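Galactokinase (PDB 6TEQ) probably phosphorylates galactose with ATP, as a galactokinase of the GHMP kinase family, and here holds 2-deoxy-2-fluoro-galactose in its sugar pocket. Local coordinates at residues I44-D49 with D334-D339; V310-R315 with G326-A331; D348-V353 with G371-L376; D49-L54 with A253-A258. All coordinates share one frame; numbering follows the deposited sequence.

Contact 1 of 4, residues I44-D49 with D334-D339. With GAF (2-deoxy-2-fluoro-alpha-D-galactopyranose), chain M.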
loop_
_atom_site.group_PDB
_atom_site.type_symbol
_atom_site.label_atom_id
_atom_site.label_comp_id
_atom_site.label_asym_id
_atom_site.label_seq_id
_atom_site.Cartn_x
_atom_site.Cartn_y
_atom_site.Cartn_z
ATOM N N ILE A 44 -0.812 8.607 -6.620
ATOM C CA ILE A 44 -0.494 9.938 -6.063
ATOM C C ILE A 44 -1.335 10.109 -4.815
ATOM O O ILE A 44 -2.285 9.374 -4.613
ATOM C CB ILE A 44 -0.805 10.993 -7.175
ATOM C CG1 ILE A 44 -0.159 12.323 -6.871
ATOM C CG2 ILE A 44 -2.273 11.144 -7.484
ATOM C CD1 ILE A 44 -0.124 13.285 -8.050
ATOM N N GLY A 45 -0.893 11.020 -3.975
ATOM C CA GLY A 45 -1.496 11.265 -2.661
ATOM C C GLY A 45 -0.737 10.500 -1.620
ATOM O O GLY A 45 -1.271 9.603 -0.988
ATOM N N GLU A 46 0.501 10.878 -1.466
ATOM C CA GLU A 46 1.467 10.183 -0.641
ATOM C C GLU A 46 1.690 10.958 0.647
ATOM O O GLU A 46 1.763 12.198 0.684
ATOM C CB GLU A 46 2.789 10.038 -1.385
ATOM C CG GLU A 46 3.528 8.765 -1.049
ATOM C CD GLU A 46 2.832 7.555 -1.695
ATOM O OE1 GLU A 46 2.036 6.871 -0.972
ATOM O OE2 GLU A 46 3.016 7.319 -2.936
ATOM N N HIS A 47 1.661 10.189 1.714
ATOM C CA HIS A 47 1.792 10.720 3.054
ATOM C C HIS A 47 0.621 11.636 3.391
ATOM O O HIS A 47 0.803 12.590 4.176
ATOM C CB HIS A 47 3.151 11.265 3.264
ATOM C CG HIS A 47 4.194 10.255 3.502
ATOM N ND1 HIS A 47 4.361 9.607 4.719
ATOM C CD2 HIS A 47 5.111 9.699 2.643
ATOM C CE1 HIS A 47 5.339 8.732 4.556
ATOM N NE2 HIS A 47 5.793 8.765 3.339
ATOM N N THR A 48 -0.540 11.320 2.868
ATOM C CA THR A 48 -1.766 12.064 3.115
ATOM C C THR A 48 -2.784 11.219 3.871
ATOM O O THR A 48 -3.661 11.791 4.503
ATOM C CB THR A 48 -2.388 12.495 1.785
ATOM O OG1 THR A 48 -2.610 11.369 0.942
ATOM C CG2 THR A 48 -1.533 13.478 1.033
ATOM N N ASP A 49 -2.701 9.895 3.811
ATOM C CA ASP A 49 -3.738 9.065 4.456
ATOM C C ASP A 49 -3.900 9.365 5.952
ATOM O O ASP A 49 -5.058 9.553 6.415
ATOM C CB ASP A 49 -3.556 7.608 4.140
ATOM C CG ASP A 49 -2.295 6.902 4.579
ATOM O OD1 ASP A 49 -1.331 7.592 4.885
ATOM O OD2 ASP A 49 -2.346 5.641 4.635
ATOM N N ASP A 334 8.831 15.385 -6.386
ATOM C CA ASP A 334 9.731 16.465 -6.021
ATOM C C ASP A 334 9.386 16.960 -4.622
ATOM O O ASP A 334 10.326 17.327 -3.849
ATOM C CB ASP A 334 9.721 17.599 -7.040
ATOM C CG ASP A 334 10.249 17.248 -8.399
ATOM O OD1 ASP A 334 10.862 16.168 -8.564
ATOM O OD2 ASP A 334 10.087 18.135 -9.261
ATOM N N SER A 335 8.117 16.987 -4.294
ATOM C CA SER A 335 7.688 17.399 -2.962
ATOM C C SER A 335 8.143 16.355 -1.925
ATOM O O SER A 335 8.560 16.736 -0.840
ATOM C CB SER A 335 6.222 17.535 -2.964
ATOM O OG SER A 335 5.721 17.989 -1.728
ATOM N N LEU A 336 7.960 15.079 -2.222
ATOM C CA LEU A 336 8.387 14.011 -1.297
ATOM C C LEU A 336 9.893 14.082 -1.083
ATOM O O LEU A 336 10.327 13.800 0.020
ATOM C CB LEU A 336 7.997 12.682 -1.857
ATOM C CG LEU A 336 6.507 12.401 -1.767
ATOM C CD1 LEU A 336 6.058 11.330 -2.729
ATOM C CD2 LEU A 336 6.022 12.108 -0.354
ATOM N N ALA A 337 10.660 14.457 -2.094
ATOM C CA ALA A 337 12.130 14.520 -1.942
ATOM C C ALA A 337 12.554 15.762 -1.161
ATOM O O ALA A 337 13.393 15.607 -0.213
ATOM C CB ALA A 337 12.752 14.487 -3.310
ATOM N N ALA A 338 12.025 16.926 -1.532
ATOM C CA ALA A 338 12.522 18.192 -0.951
ATOM C C ALA A 338 11.803 18.575 0.331
ATOM O O ALA A 338 12.466 19.094 1.256
ATOM C CB ALA A 338 12.382 19.339 -1.886
ATOM N N ASP A 339 10.494 18.469 0.349
ATOM C CA ASP A 339 9.693 18.941 1.504
ATOM C C ASP A 339 9.506 17.797 2.498
ATOM O O ASP A 339 9.504 18.063 3.665
ATOM C CB ASP A 339 8.389 19.578 1.057
ATOM C CG ASP A 339 8.600 21.032 0.629
ATOM O OD1 ASP A 339 9.623 21.679 1.081
ATOM O OD2 ASP A 339 7.744 21.556 -0.088
HETATM C C1 GAF M . 3.138 3.545 3.868
HETATM C C2 GAF M . 1.914 3.360 4.740
HETATM F F2 GAF M . 1.735 2.036 4.966
HETATM C C3 GAF M . 0.671 3.946 4.105
HETATM O O3 GAF M . -0.353 3.992 5.049
HETATM C C4 GAF M . 0.920 5.408 3.627
HETATM O O4 GAF M . 1.064 6.334 4.695
HETATM C C5 GAF M . 2.133 5.427 2.759
HETATM O O5 GAF M . 3.238 4.919 3.467
HETATM C C6 GAF M . 2.489 6.807 2.248
HETATM O O6 GAF M . 1.457 7.338 1.418
HETATM O O1 GAF M . 2.911 2.666 2.781
#
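Leu-336 reaches from helix 322-338 into the angle between Glu-46 and His-47, and its two methyl groups divide the work. CD1 sits 3.8 Å from CB of Glu-46, the apolar root of an acid whose chain bends at chi2 (73°) and carries the carboxylate off toward the sugar. CD2 comes to CD2 of the His-47 ring at 4.0 Å, the leucine slanting past the imidazole. The ligand takes one face of that ring: GAF C6 lies over its centre, 3.9 Å above the plane. The imidazole cannot easily turn, because ND1 is hydrogen-bonded to the hydroxyl of Tyr-50 and NE2 to the carbonyl oxygen of Gly-367. The loop carrying these groups, between strands 33-42 and 54-70, belongs to the galactose-binding signature of galactokinases, with its Gly-Glu-His-Thr-Asp-Tyr run. Its backbone works too: N of His-47 gives an almost straight hydrogen bond to GAF O6, 2.9 Å long with an angle of 176° at the hydrogen. OE1 of Glu-46 lies 2.5 Å from the same O6, while Asn-42 bonds to OE1 and Arg-363 forms a salt bridge with OE2, which fixes the rotation of the carboxylate. Loop and helix are further tied through His-302 of helix 294-318, whose two ring nitrogens are hydrogen-bonded to the carbonyl oxygen of Glu-46 and to OG of Ser-335.

Contact 2 of 4, residues V310-R315 with G326-A331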
loop_
_atom_site.group_PDB
_atom_site.type_symbol
_atom_site.label_atom_id
_atom_site.label_comp_id
_atom_site.label_asym_id
_atom_site.label_seq_id
_atom_site.Cartn_x
_atom_site.Cartn_y
_atom_site.Cartn_z
ATOM N N VAL A 310 -3.825 15.411 -5.887
ATOM C CA VAL A 310 -4.712 14.261 -6.157
ATOM C C VAL A 310 -5.897 14.744 -7.003
ATOM O O VAL A 310 -6.286 14.067 -7.959
ATOM C CB VAL A 310 -5.146 13.512 -4.908
ATOM C CG1 VAL A 310 -6.084 12.386 -5.267
ATOM C CG2 VAL A 310 -3.967 12.956 -4.095
ATOM N N ARG A 311 -6.600 15.757 -6.515
ATOM C CA ARG A 311 -7.736 16.322 -7.287
ATOM C C ARG A 311 -7.259 16.602 -8.720
ATOM O O ARG A 311 -7.902 16.131 -9.688
ATOM C CB ARG A 311 -8.248 17.610 -6.647
ATOM C CG ARG A 311 -8.682 17.441 -5.199
ATOM C CD ARG A 311 -9.496 18.632 -4.735
ATOM N NE ARG A 311 -9.583 18.736 -3.261
ATOM C CZ ARG A 311 -10.502 18.159 -2.552
ATOM N NH1 ARG A 311 -11.446 17.475 -3.181
ATOM N NH2 ARG A 311 -10.501 18.308 -1.229
ATOM N N SER A 312 -6.134 17.294 -8.851
ATOM C CA SER A 312 -5.596 17.687 -10.175
ATOM C C SER A 312 -5.389 16.457 -11.076
ATOM O O SER A 312 -5.637 16.540 -12.279
ATOM C CB SER A 312 -4.389 18.489 -10.052
ATOM O OG SER A 312 -4.738 19.735 -9.409
ATOM N N PHE A 313 -4.878 15.371 -10.481
ATOM C CA PHE A 313 -4.579 14.186 -11.246
ATOM C C PHE A 313 -5.878 13.560 -11.744
ATOM O O PHE A 313 -5.909 13.057 -12.855
ATOM C CB PHE A 313 -3.728 13.227 -10.403
ATOM C CG PHE A 313 -3.279 12.049 -11.202
ATOM C CD1 PHE A 313 -2.048 12.015 -11.822
ATOM C CD2 PHE A 313 -4.090 10.952 -11.312
ATOM C CE1 PHE A 313 -1.621 10.903 -12.530
ATOM C CE2 PHE A 313 -3.684 9.866 -12.065
ATOM C CZ PHE A 313 -2.461 9.844 -12.684
ATOM N N VAL A 314 -6.863 13.384 -10.840
ATOM C CA VAL A 314 -8.145 12.773 -11.217
ATOM C C VAL A 314 -8.698 13.560 -12.419
ATOM O O VAL A 314 -9.197 12.947 -13.364
ATOM C CB VAL A 314 -9.059 12.771 -9.974
ATOM C CG1 VAL A 314 -10.481 12.535 -10.319
ATOM C CG2 VAL A 314 -8.543 11.726 -8.960
ATOM N N ARG A 315 -8.593 14.862 -12.410
ATOM C CA ARG A 315 -9.117 15.687 -13.513
ATOM C C ARG A 315 -8.249 15.474 -14.774
ATOM O O ARG A 315 -8.814 15.194 -15.863
ATOM C CB ARG A 315 -9.107 17.152 -13.117
ATOM C CG ARG A 315 -9.508 18.050 -14.276
ATOM C CD ARG A 315 -9.353 19.476 -13.894
ATOM N NE ARG A 315 -10.406 19.872 -12.990
ATOM C CZ ARG A 315 -10.532 21.102 -12.504
ATOM N NH1 ARG A 315 -9.675 22.073 -12.855
ATOM N NH2 ARG A 315 -11.547 21.333 -11.694
ATOM N N GLY A 326 1.424 13.359 -15.867
ATOM C CA GLY A 326 2.850 13.114 -15.610
ATOM C C GLY A 326 3.500 14.249 -14.847
ATOM O O GLY A 326 4.295 13.965 -13.936
ATOM N N ARG A 327 3.160 15.520 -15.140
ATOM C CA ARG A 327 3.743 16.654 -14.368
ATOM C C ARG A 327 3.315 16.545 -12.896
ATOM O O ARG A 327 4.070 16.888 -12.010
ATOM C CB ARG A 327 3.323 17.994 -14.980
ATOM C CG ARG A 327 3.988 18.187 -16.329
ATOM C CD ARG A 327 3.788 19.568 -16.819
ATOM N NE ARG A 327 2.445 19.829 -17.179
ATOM C CZ ARG A 327 1.978 19.781 -18.438
ATOM N NH1 ARG A 327 2.737 19.356 -19.440
ATOM N NH2 ARG A 327 0.718 20.070 -18.631
ATOM N N LEU A 328 2.111 16.065 -12.677
ATOM C CA LEU A 328 1.591 15.920 -11.277
ATOM C C LEU A 328 2.379 14.805 -10.564
ATOM O O LEU A 328 2.739 14.977 -9.417
ATOM C CB LEU A 328 0.101 15.629 -11.342
ATOM C CG LEU A 328 -0.726 16.880 -11.612
ATOM C CD1 LEU A 328 -2.071 16.561 -12.223
ATOM C CD2 LEU A 328 -0.929 17.677 -10.344
ATOM N N PHE A 329 2.604 13.677 -11.243
ATOM C CA PHE A 329 3.535 12.664 -10.704
ATOM C C PHE A 329 4.823 13.368 -10.280
ATOM O O PHE A 329 5.383 13.076 -9.210
ATOM C CB PHE A 329 3.875 11.571 -11.698
ATOM C CG PHE A 329 2.978 10.375 -11.733
ATOM C CD1 PHE A 329 1.691 10.366 -11.193
ATOM C CD2 PHE A 329 3.525 9.182 -12.191
ATOM C CE1 PHE A 329 0.906 9.224 -11.232
ATOM C CE2 PHE A 329 2.727 8.045 -12.308
ATOM C CZ PHE A 329 1.443 8.063 -11.766
ATOM N N ASN A 330 5.404 14.127 -11.219
ATOM C CA ASN A 330 6.724 14.707 -10.995
ATOM C C ASN A 330 6.694 15.666 -9.808
ATOM O O ASN A 330 7.652 15.626 -8.982
ATOM C CB ASN A 330 7.219 15.417 -12.248
ATOM C CG ASN A 330 7.628 14.486 -13.367
ATOM O OD1 ASN A 330 7.910 13.329 -13.067
ATOM N ND2 ASN A 330 7.746 15.042 -14.570
ATOM N N ALA A 331 5.682 16.478 -9.671
ATOM C CA ALA A 331 5.614 17.453 -8.552
ATOM C C ALA A 331 5.401 16.705 -7.223
ATOM O O ALA A 331 5.909 17.107 -6.198
ATOM C CB ALA A 331 4.464 18.397 -8.771
#
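The rings of Phe-313 and Phe-329 lie nearly parallel, their planes 10° apart, yet they are slid so far past one another that they hardly overlap: the centroids are 5.4 Å apart. The closest pair is CE1 of Phe-313 and CE1 of Phe-329, 3.3 Å apart and met obliquely to both rings, a tight fit for two aromatic carbons. A different neighbour occupies the edge of the Phe-313 ring, where CB of Leu-328 lies near the ring plane. Phe-313 reaches this position with CG opposite its backbone N (chi1 -174°), a setting that throws the ring across the gap between the helices. Phe-329, by contrast, sets off alongside the interface, and only the far part of its ring closes in.

Beside the aromatic pair, Leu-328 pushes its branched end against the backbone of the partner helix. Its CD1 is 3.5 Å from the backbone N of Phe-313, while CD2 lies 3.6 Å from CB of Ser-312, which is partly exposed. The side chains that meet do so by carbon packing, with the leucine also laid on backbone atoms.

The two segments belong to helices 294-318 and 322-338, which a short turn joins into an antiparallel helical hairpin; here their axes pass 9.6 Å apart at 160°. Phe-313 goes on to touch Leu-56 of strand 54-70, whereas Phe-329 rests on Ile-374 and Leu-376 of strand 372-378, so the hairpin packs against strands of both large sheets.

Contact 3 of 4, residues D348-V353 with G371-L376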
loop_
_atom_site.group_PDB
_atom_site.type_symbol
_atom_site.label_atom_id
_atom_site.label_comp_id
_atom_site.label_asym_id
_atom_site.label_seq_id
_atom_site.Cartn_x
_atom_site.Cartn_y
_atom_site.Cartn_z
ATOM N N ASP A 348 15.624 8.592 -6.280
ATOM C CA ASP A 348 15.742 9.870 -7.029
ATOM C C ASP A 348 16.420 9.628 -8.377
ATOM O O ASP A 348 16.032 10.219 -9.380
ATOM C CB ASP A 348 16.464 10.924 -6.211
ATOM C CG ASP A 348 15.639 11.321 -5.013
ATOM O OD1 ASP A 348 14.421 11.073 -5.042
ATOM O OD2 ASP A 348 16.244 11.853 -4.104
ATOM N N ILE A 349 17.414 8.761 -8.394
ATOM C CA ILE A 349 18.148 8.457 -9.659
ATOM C C ILE A 349 17.260 7.631 -10.613
ATOM O O ILE A 349 17.178 7.977 -11.800
ATOM C CB ILE A 349 19.489 7.790 -9.340
ATOM C CG1 ILE A 349 20.440 8.780 -8.686
ATOM C CG2 ILE A 349 20.080 7.163 -10.624
ATOM C CD1 ILE A 349 21.659 8.171 -8.032
ATOM N N ALA A 350 16.487 6.683 -10.104
ATOM C CA ALA A 350 15.556 5.947 -10.980
ATOM C C ALA A 350 14.583 6.944 -11.616
ATOM O O ALA A 350 14.270 6.817 -12.791
ATOM C CB ALA A 350 14.841 4.875 -10.205
ATOM N N VAL A 351 14.007 7.813 -10.789
ATOM C CA VAL A 351 13.069 8.818 -11.306
ATOM C C VAL A 351 13.734 9.697 -12.370
ATOM O O VAL A 351 13.109 9.968 -13.411
ATOM C CB VAL A 351 12.520 9.670 -10.136
ATOM C CG1 VAL A 351 11.945 10.964 -10.650
ATOM C CG2 VAL A 351 11.490 8.870 -9.404
ATOM N N ASP A 352 14.962 10.176 -12.110
ATOM C CA ASP A 352 15.644 11.055 -13.080
ATOM C C ASP A 352 15.829 10.278 -14.405
ATOM O O ASP A 352 15.649 10.868 -15.491
ATOM C CB ASP A 352 16.982 11.501 -12.532
ATOM C CG ASP A 352 17.497 12.703 -13.281
ATOM O OD1 ASP A 352 16.712 13.670 -13.429
ATOM O OD2 ASP A 352 18.631 12.583 -13.794
ATOM N N VAL A 353 16.255 9.037 -14.331
ATOM C CA VAL A 353 16.447 8.207 -15.546
ATOM C C VAL A 353 15.122 8.093 -16.315
ATOM O O VAL A 353 15.096 8.298 -17.534
ATOM C CB VAL A 353 17.040 6.839 -15.228
ATOM C CG1 VAL A 353 17.075 5.957 -16.439
ATOM C CG2 VAL A 353 18.418 6.956 -14.660
ATOM N N GLY A 371 12.357 1.272 -1.640
ATOM C CA GLY A 371 11.200 0.692 -2.306
ATOM C C GLY A 371 11.166 1.051 -3.765
ATOM O O GLY A 371 12.178 0.950 -4.454
ATOM N N SER A 372 9.971 1.406 -4.229
ATOM C CA SER A 372 9.708 1.433 -5.687
ATOM C C SER A 372 9.415 2.835 -6.215
ATOM O O SER A 372 8.891 3.713 -5.477
ATOM C CB SER A 372 8.595 0.493 -6.086
ATOM O OG SER A 372 8.801 -0.825 -5.633
ATOM N N ILE A 373 9.673 2.986 -7.500
ATOM C CA ILE A 373 9.192 4.106 -8.306
ATOM C C ILE A 373 8.162 3.592 -9.279
ATOM O O ILE A 373 8.133 2.421 -9.662
ATOM C CB ILE A 373 10.335 4.895 -9.000
ATOM C CG1 ILE A 373 10.965 4.166 -10.188
ATOM C CG2 ILE A 373 11.364 5.361 -8.028
ATOM C CD1 ILE A 373 11.359 5.109 -11.232
ATOM N N ILE A 374 7.378 4.531 -9.768
ATOM C CA ILE A 374 6.435 4.323 -10.864
ATOM C C ILE A 374 6.652 5.428 -11.884
ATOM O O ILE A 374 7.103 6.516 -11.574
ATOM C CB ILE A 374 4.998 4.270 -10.357
ATOM C CG1 ILE A 374 4.515 5.635 -9.909
ATOM C CG2 ILE A 374 4.866 3.188 -9.285
ATOM C CD1 ILE A 374 3.102 5.679 -9.386
ATOM N N ALA A 375 6.301 5.103 -13.108
ATOM C CA ALA A 375 6.371 6.046 -14.218
ATOM C C ALA A 375 5.258 5.773 -15.205
ATOM O O ALA A 375 5.013 4.592 -15.600
ATOM C CB ALA A 375 7.743 5.941 -14.879
ATOM N N LEU A 376 4.638 6.842 -15.654
ATOM C CA LEU A 376 3.697 6.812 -16.777
ATOM C C LEU A 376 4.591 6.922 -17.995
ATOM O O LEU A 376 5.234 7.932 -18.157
ATOM C CB LEU A 376 2.695 7.950 -16.689
ATOM C CG LEU A 376 1.591 7.767 -15.687
ATOM C CD1 LEU A 376 0.832 9.114 -15.546
ATOM C CD2 LEU A 376 0.624 6.655 -16.079
#
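Ile-373 carries the strand's share of this contact, with Ala-350 and Val-351 of the helix dividing the other share almost equally. The two branches of the isoleucine part company. CD1, at the end of the longer one, lies 3.6 Å from CB of Ala-350 and 3.7 Å from the carbonyl oxygen of the same residue. CG2 turns to the neighbouring position and meets CG2 of Val-351 at 3.8 Å. A chi1 of 74° wedges CG1 between backbone N and carbonyl carbon, leaving CG2 beside the N, and this spreads the side chain over two consecutive helix residues. The backbones come nearest at Val-351 and Ile-373, whose CA atoms are 6.8 Å apart. Helix-on-sheet packing of this kind is consistent with the ferredoxin-like, alpha+beta C-terminal region of GHMP kinases. Here strand 372-378 pairs antiparallel with 361-365 on one side and 230-236 on the other, and helix 345-356 covers one face. Sequence alternation sends Ile-374 the opposite way, onto Phe-329 of helix 322-338. On the helix side, Val-353 continues the apolar surface to Ile-389 of helix 382-396, and Val-351 also touches His-333.

Contact 4 of 4, residues D49-L54 with A253-A258. With GAF (2-deoxy-2-fluoro-alpha-D-galactopyranose), chain M.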
loop_
_atom_site.group_PDB
_atom_site.type_symbol
_atom_site.label_atom_id
_atom_site.label_comp_id
_atom_site.label_asym_id
_atom_site.label_seq_id
_atom_site.Cartn_x
_atom_site.Cartn_y
_atom_site.Cartn_z
ATOM N N ASP A 49 -2.701 9.895 3.811
ATOM C CA ASP A 49 -3.738 9.065 4.456
ATOM C C ASP A 49 -3.900 9.365 5.952
ATOM O O ASP A 49 -5.058 9.553 6.415
ATOM C CB ASP A 49 -3.556 7.608 4.140
ATOM C CG ASP A 49 -2.295 6.902 4.579
ATOM O OD1 ASP A 49 -1.331 7.592 4.885
ATOM O OD2 ASP A 49 -2.346 5.641 4.635
ATOM N N TYR A 50 -2.810 9.380 6.691
ATOM C CA TYR A 50 -2.857 9.554 8.155
ATOM C C TYR A 50 -3.086 11.033 8.477
ATOM O O TYR A 50 -3.279 11.351 9.645
ATOM C CB TYR A 50 -1.578 9.003 8.803
ATOM C CG TYR A 50 -0.256 9.499 8.247
ATOM C CD1 TYR A 50 0.185 10.789 8.571
ATOM C CD2 TYR A 50 0.534 8.682 7.434
ATOM C CE1 TYR A 50 1.380 11.288 8.056
ATOM C CE2 TYR A 50 1.764 9.132 6.964
ATOM C CZ TYR A 50 2.175 10.441 7.269
ATOM O OH TYR A 50 3.381 10.871 6.805
ATOM N N ASN A 51 -3.131 11.902 7.452
ATOM C CA ASN A 51 -3.533 13.333 7.588
ATOM C C ASN A 51 -4.993 13.559 7.143
ATOM O O ASN A 51 -5.349 14.725 6.912
ATOM C CB ASN A 51 -2.568 14.187 6.778
ATOM C CG ASN A 51 -1.193 14.249 7.403
ATOM O OD1 ASN A 51 -1.103 14.583 8.581
ATOM N ND2 ASN A 51 -0.154 13.881 6.633
ATOM N N ALA A 52 -5.787 12.505 6.967
ATOM C CA ALA A 52 -7.214 12.573 6.565
ATOM C C ALA A 52 -7.314 13.135 5.127
ATOM O O ALA A 52 -8.305 13.800 4.778
ATOM C CB ALA A 52 -8.027 13.416 7.551
ATOM N N GLY A 53 -6.296 12.892 4.296
ATOM C CA GLY A 53 -6.240 13.459 2.956
ATOM C C GLY A 53 -6.859 12.555 1.922
ATOM O O GLY A 53 -7.685 11.707 2.234
ATOM N N LEU A 54 -6.474 12.826 0.698
ATOM C CA LEU A 54 -6.904 12.071 -0.494
ATOM C C LEU A 54 -5.752 11.205 -0.951
ATOM O O LEU A 54 -4.581 11.636 -0.879
ATOM C CB LEU A 54 -7.288 12.986 -1.656
ATOM C CG LEU A 54 -8.437 13.928 -1.337
ATOM C CD1 LEU A 54 -8.670 14.881 -2.497
ATOM C CD2 LEU A 54 -9.709 13.155 -1.031
ATOM N N ALA A 253 4.407 11.975 13.544
ATOM C CA ALA A 253 4.449 12.784 14.765
ATOM C C ALA A 253 4.496 14.267 14.400
ATOM O O ALA A 253 3.795 15.061 15.004
ATOM C CB ALA A 253 5.634 12.439 15.608
ATOM N N THR A 254 5.269 14.569 13.381
ATOM C CA THR A 254 5.475 15.944 12.911
ATOM C C THR A 254 4.166 16.516 12.399
ATOM O O THR A 254 3.780 17.630 12.809
ATOM C CB THR A 254 6.619 16.052 11.903
ATOM O OG1 THR A 254 7.840 15.643 12.530
ATOM C CG2 THR A 254 6.717 17.512 11.437
ATOM N N CYS A 255 3.407 15.714 11.640
ATOM C CA CYS A 255 2.111 16.198 11.137
ATOM C C CYS A 255 1.142 16.401 12.308
ATOM O O CYS A 255 0.387 17.398 12.271
ATOM C CB CYS A 255 1.499 15.243 10.137
ATOM S SG CYS A 255 2.464 15.217 8.607
ATOM N N GLU A 256 1.078 15.438 13.244
ATOM C CA GLU A 256 0.137 15.579 14.368
ATOM C C GLU A 256 0.452 16.851 15.155
ATOM O O GLU A 256 -0.515 17.532 15.633
ATOM C CB GLU A 256 0.232 14.270 15.220
ATOM C CG GLU A 256 -0.312 13.012 14.533
ATOM C CD GLU A 256 0.033 11.712 15.255
ATOM O OE1 GLU A 256 0.605 11.765 16.382
ATOM O OE2 GLU A 256 -0.280 10.618 14.720
ATOM N N GLU A 257 1.713 17.174 15.404
ATOM C CA GLU A 257 2.042 18.387 16.187
ATOM C C GLU A 257 1.576 19.577 15.333
ATOM O O GLU A 257 0.838 20.431 15.801
ATOM C CB GLU A 257 3.538 18.449 16.493
ATOM C CG GLU A 257 3.954 19.767 17.130
ATOM C CD GLU A 257 3.567 19.911 18.596
ATOM O OE1 GLU A 257 2.724 19.109 19.069
ATOM O OE2 GLU A 257 4.150 20.784 19.286
ATOM N N ALA A 258 1.926 19.578 14.055
ATOM C CA ALA A 258 1.513 20.690 13.186
ATOM C C ALA A 258 0.021 20.968 13.390
ATOM O O ALA A 258 -0.397 22.135 13.569
ATOM C CB ALA A 258 1.818 20.344 11.754
HETATM C C1 GAF M . 3.138 3.545 3.868
HETATM C C2 GAF M . 1.914 3.360 4.740
HETATM F F2 GAF M . 1.735 2.036 4.966
HETATM C C3 GAF M . 0.671 3.946 4.105
HETATM O O3 GAF M . -0.353 3.992 5.049
HETATM C C4 GAF M . 0.920 5.408 3.627
HETATM O O4 GAF M . 1.064 6.334 4.695
HETATM C C5 GAF M . 2.133 5.427 2.759
HETATM O O5 GAF M . 3.238 4.919 3.467
HETATM C C6 GAF M . 2.489 6.807 2.248
HETATM O O6 GAF M . 1.457 7.338 1.418
HETATM O O1 GAF M . 2.911 2.666 2.781
#
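Cys-255 is where helix 247-262 meets the loop, its side chain lying against Asn-51 and Tyr-50. Its CB comes first, 3.1 Å from OD1 of Asn-51, a short approach of carbon to amide oxygen. Next along the side chain, SG accepts a weak hydrogen bond from ND2 of the same asparagine, 3.5 Å long and bent to 143°. The amide thus lies alongside the CB-SG bond, presenting both its ends. Its ND2 has a stronger partner in the carbonyl oxygen of His-47, which holds the amide within its own loop. SG also lies near the plane of the Tyr-50 ring, 4.1 Å from CE1. Further along, Glu-257 and Ala-258 turn from the loop and pack on Met-296 and Val-300 of helix 294-318.

The edge of Tyr-50 across the ring from the sulfur faces the ligand: CD2 is 3.6 Å from GAF O4. The phenol oxygen has a second partner, besides the histidine of its own loop, in the hydroxyl of Tyr-340. Just before it in the chain, Asp-49 straddles two sugar oxygens, OD1 lying 2.7 Å from O4 and OD2 2.6 Å from O3, with N of Leu-190 also hydrogen-bonded to OD2. Asp-49 and Tyr-50 belong to the galactose-binding signature of the galactokinases, and the helix backs that loop on the side remote from the sugar.

Contacts 1 and 4 back one sugar-binding loop from two sides and share Asp-49; within that loop Thr-48 OG1 is hydrogen-bonded to the carbonyl oxygen of Leu-54, and Thr-48 O probably to N of Gly-53. Both are buried, and both mix apolar packing with polar grips on the ligand. Contacts 2 and 3 lie farther from the sugar and join by carbon packing: contact 3 is buried between helix and sheet, whereas contact 2 is only partly buried. Helix 322-338 serves contacts 1 and 2, and Phe-329 carries contact 2 onto Ile-374 and Leu-376 of contact 3. Val-310 of contact 2 packs against Gly-45 and Leu-54, reaching contacts 1 and 4. Contacts 3 and 4 do not touch.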